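Local coordinates for exosome complex component Rrp42 (Pyrococcus abyssi, PDB 2PO1), which probably serves as a non-catalytic subunit of the RNA-degrading exosome, helping to shape the active site of its partner Rrp41, at residues C[227-230]-C[231-235]; C[244-247]-C[248-251]. One frame throughout, in Å; residues are numbered along the deposited sequence.

Contact 1 (C[227-230]-C[231-235]); sequences TTDE and TGHIS
Asp229 and Thr231 show how one carboxylate can hold a hairpin turn in shape. The strands ending at Thr228 and beginning near Ile234 form a beta hairpin closed by a type I turn with a G1 beta bulge: Asp229 N donates to His233 O (3.0 Å), while Asp229 O accepts Gly232 N, and Gly232 takes the positive phi of 77° that the bulge needs. The Asp229 carboxylate swings over the turn because CG sits between the backbone N and the carbonyl carbon (chi1 61°). Asp229 OD2 accepts Thr231 OG1 at 2.5 Å, from the syn side but tilted from the carboxylate plane. Thr231 N meets Asp229 OD2 at 2.8 Å, an Asx turn, and His233 N reaches it too; both amides approach from above that plane. With an alanine here, these two amides and the Thr231 hydroxyl would probably lose their common acceptor, leaving the turn freer to open. Asp229 OD1 and Thr231 OG1 are also hydrogen-bonded to aromatic side chains of a neighbouring subunit, a different protein, and the His233 ring stacks on an aromatic side chain there. Thr228 and Ile234 form an antiparallel non-hydrogen-bonded pair, CG2 meeting CG1 beside helix 247-275, and Ile234 also pairs antiparallel with a strand of that subunit, continuing the sheet across the interface. Further out, Ser235 N donates to Thr227 O at 2.8 Å, while Ser235 OG bonds to Gly116 O. The Thr231 hydroxyl, OG1, in turn accepts His233 ND1 at 2.9 Å, 17° out of the ring plane.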
# COMPACT_ATOMS: atom_id res chain seq x y z
N THR C 227 -14.74 27.11 13.11
CA THR C 227 -15.55 27.17 11.94
C THR C 227 -16.98 27.49 12.30
O THR C 227 -17.58 26.80 13.13
CB THR C 227 -15.54 25.80 11.23
OG1 THR C 227 -14.20 25.46 10.94
CG2 THR C 227 -16.37 25.83 9.95
N THR C 228 -17.53 28.53 11.70
CA THR C 228 -18.82 29.03 12.08
C THR C 228 -19.63 29.30 10.83
O THR C 228 -19.05 29.58 9.78
CB THR C 228 -18.71 30.32 12.92
OG1 THR C 228 -18.09 31.33 12.12
CG2 THR C 228 -17.86 30.08 14.14
N ASP C 229 -20.96 29.25 10.96
CA ASP C 229 -21.85 29.61 9.83
C ASP C 229 -22.59 30.92 10.08
O ASP C 229 -22.41 31.53 11.14
CB ASP C 229 -22.83 28.49 9.47
CG ASP C 229 -23.76 28.14 10.60
OD1 ASP C 229 -24.16 26.95 10.63
OD2 ASP C 229 -24.13 29.00 11.45
N GLU C 230 -23.43 31.31 9.11
CA GLU C 230 -24.22 32.56 9.12
C GLU C 230 -25.14 32.61 10.31
O GLU C 230 -25.75 33.64 10.55
CB GLU C 230 -25.25 32.59 7.99
CG GLU C 230 -24.82 32.35 6.61
CD GLU C 230 -24.76 30.87 6.29
OE1 GLU C 230 -23.83 30.23 6.75
OE2 GLU C 230 -25.62 30.36 5.56
N THR C 231 -25.37 31.47 10.95
CA THR C 231 -26.49 31.36 11.89
C THR C 231 -25.97 31.50 13.31
O THR C 231 -26.71 31.28 14.26
CB THR C 231 -27.30 30.03 11.71
OG1 THR C 231 -26.54 28.90 12.20
CG2 THR C 231 -27.64 29.76 10.22
N GLY C 232 -24.70 31.85 13.47
CA GLY C 232 -24.11 31.95 14.77
C GLY C 232 -23.77 30.61 15.36
O GLY C 232 -23.68 30.45 16.57
N HIS C 233 -23.61 29.60 14.53
CA HIS C 233 -23.26 28.31 15.11
C HIS C 233 -21.85 27.94 14.80
O HIS C 233 -21.33 28.30 13.76
CB HIS C 233 -24.28 27.25 14.69
CG HIS C 233 -25.60 27.36 15.41
ND1 HIS C 233 -26.63 28.15 14.95
CD2 HIS C 233 -26.05 26.77 16.54
CE1 HIS C 233 -27.65 28.08 15.79
NE2 HIS C 233 -27.33 27.24 16.76
N ILE C 234 -21.24 27.17 15.71
CA ILE C 234 -19.92 26.65 15.50
C ILE C 234 -20.12 25.24 15.01
O ILE C 234 -20.84 24.45 15.63
CB ILE C 234 -19.03 26.69 16.77
CG1 ILE C 234 -19.04 28.07 17.44
CG2 ILE C 234 -17.62 26.33 16.43
CD1 ILE C 234 -18.84 27.99 18.92
N SER C 235 -19.51 24.90 13.89
CA SER C 235 -19.67 23.53 13.37
C SER C 235 -18.38 22.76 13.46
O SER C 235 -18.38 21.55 13.27
CB SER C 235 -20.18 23.55 11.93
OG SER C 235 -19.34 24.34 11.12

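Contact 2 (C[244-247]-C[248-251]); sequences AFKL and EEVM
Glu249 reaches back to Lys246 at the start of helix 247-275, an instance of how a helix N-terminus is closed off. Lys246 is the N-cap, and its backbone N donates to Glu249 OE1 at 2.7 Å in a nearly straight bond (168°) that meets the oxygen from above the carboxylate plane. Glu249 CG lies beside its own backbone N (chi1 -69°) and the chain then runs extended, bringing OE1 back to that amide. This is one half of a capping box; the lysine side chain does not supply the reciprocal half, and Glu249 N makes only a weak bond to Lys246 O. That carbonyl is better used by Val250 N, and Met251 N to Leu247 O is the following i to i+4 bond. Phe245 CB and Val250 CG2 meet at 4.1 Å, on the two positions of a hydrophobic staple, and both side chains rest on Ile224. Lys203 NZ forms a salt bridge with Glu249 OE1 and bonds to Ala244 O; Lys246 NZ turns outward to an acidic side chain of a neighbouring subunit, a different protein, to which the Phe245 backbone is also hydrogen-bonded. So placed, the Glu249 carboxylate is likely to stay ionised and to offset part of the positive end of the helix dipole.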
# COMPACT_ATOMS: atom_id res chain seq x y z
N ALA C 244 -0.68 25.54 23.90
CA ALA C 244 -1.77 25.47 24.81
C ALA C 244 -2.49 26.79 24.68
O ALA C 244 -1.86 27.81 24.45
CB ALA C 244 -1.29 25.30 26.20
N PHE C 245 -3.80 26.76 24.84
CA PHE C 245 -4.56 27.99 24.81
C PHE C 245 -5.21 28.14 26.15
O PHE C 245 -5.51 27.15 26.82
CB PHE C 245 -5.61 27.91 23.72
CG PHE C 245 -5.03 27.98 22.34
CD1 PHE C 245 -5.06 29.17 21.64
CD2 PHE C 245 -4.46 26.86 21.76
CE1 PHE C 245 -4.56 29.27 20.39
CE2 PHE C 245 -3.93 26.95 20.47
CZ PHE C 245 -3.98 28.18 19.77
N LYS C 246 -5.43 29.39 26.54
CA LYS C 246 -6.20 29.70 27.70
C LYS C 246 -7.65 29.70 27.27
O LYS C 246 -7.96 29.93 26.09
CB LYS C 246 -5.83 31.10 28.22
CG LYS C 246 -4.40 31.24 28.72
CD LYS C 246 -4.16 30.22 29.82
CE LYS C 246 -2.86 30.50 30.53
NZ LYS C 246 -2.65 29.41 31.48
N LEU C 247 -8.54 29.41 28.21
CA LEU C 247 -9.98 29.42 27.95
C LEU C 247 -10.43 30.80 27.37
O LEU C 247 -11.27 30.88 26.47
CB LEU C 247 -10.74 29.14 29.26
CG LEU C 247 -12.27 28.91 29.31
CD1 LEU C 247 -12.99 30.08 29.83
CD2 LEU C 247 -12.85 28.46 27.98
N GLU C 248 -9.85 31.87 27.89
CA GLU C 248 -10.17 33.21 27.42
C GLU C 248 -9.62 33.44 26.03
O GLU C 248 -10.14 34.27 25.33
CB GLU C 248 -9.63 34.26 28.37
CG GLU C 248 -8.47 33.73 29.16
CD GLU C 248 -8.92 32.92 30.37
OE1 GLU C 248 -9.88 33.36 31.10
OE2 GLU C 248 -8.31 31.84 30.59
N GLU C 249 -8.58 32.72 25.63
CA GLU C 249 -8.08 32.81 24.24
C GLU C 249 -9.00 32.14 23.27
O GLU C 249 -9.27 32.65 22.20
CB GLU C 249 -6.66 32.24 24.10
CG GLU C 249 -5.58 33.12 24.83
CD GLU C 249 -4.23 32.42 24.97
OE1 GLU C 249 -4.18 31.17 24.88
OE2 GLU C 249 -3.21 33.11 25.20
N VAL C 250 -9.49 30.97 23.65
CA VAL C 250 -10.56 30.29 22.89
C VAL C 250 -11.81 31.14 22.69
O VAL C 250 -12.29 31.32 21.57
CB VAL C 250 -10.91 28.98 23.58
CG1 VAL C 250 -12.17 28.32 22.95
CG2 VAL C 250 -9.70 28.10 23.54
N MET C 251 -12.34 31.64 23.80
CA MET C 251 -13.48 32.54 23.76
C MET C 251 -13.24 33.70 22.78
O MET C 251 -14.06 33.99 21.93
CB MET C 251 -13.73 33.08 25.16
CG MET C 251 -14.09 32.01 26.19
SD MET C 251 -14.24 32.60 27.94
CE MET C 251 -15.30 34.05 27.82

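How the contacts relate
Contact 1 comes first along the chain, at the turn between strands 222-228 and 234-240, and contact 2 follows once strand 234-240 and a short loop have been passed, at the start of helix 247-275. Their centres are 19 Å apart and their nearest atoms about 8 Å, so they do not touch. They are joined instead by the fold: both belong to the second 3' exoribonuclease domain of the RNase PH family, and the helix packs on the four-stranded antiparallel sheet to which the hairpin belongs, with Ile224 meeting its first turn and Thr228 its later residues Phe258 and Ala261. Both also border another protein, consistent with a domain that presents an edge strand and a helix start to neighbouring subunits of the exosome ring.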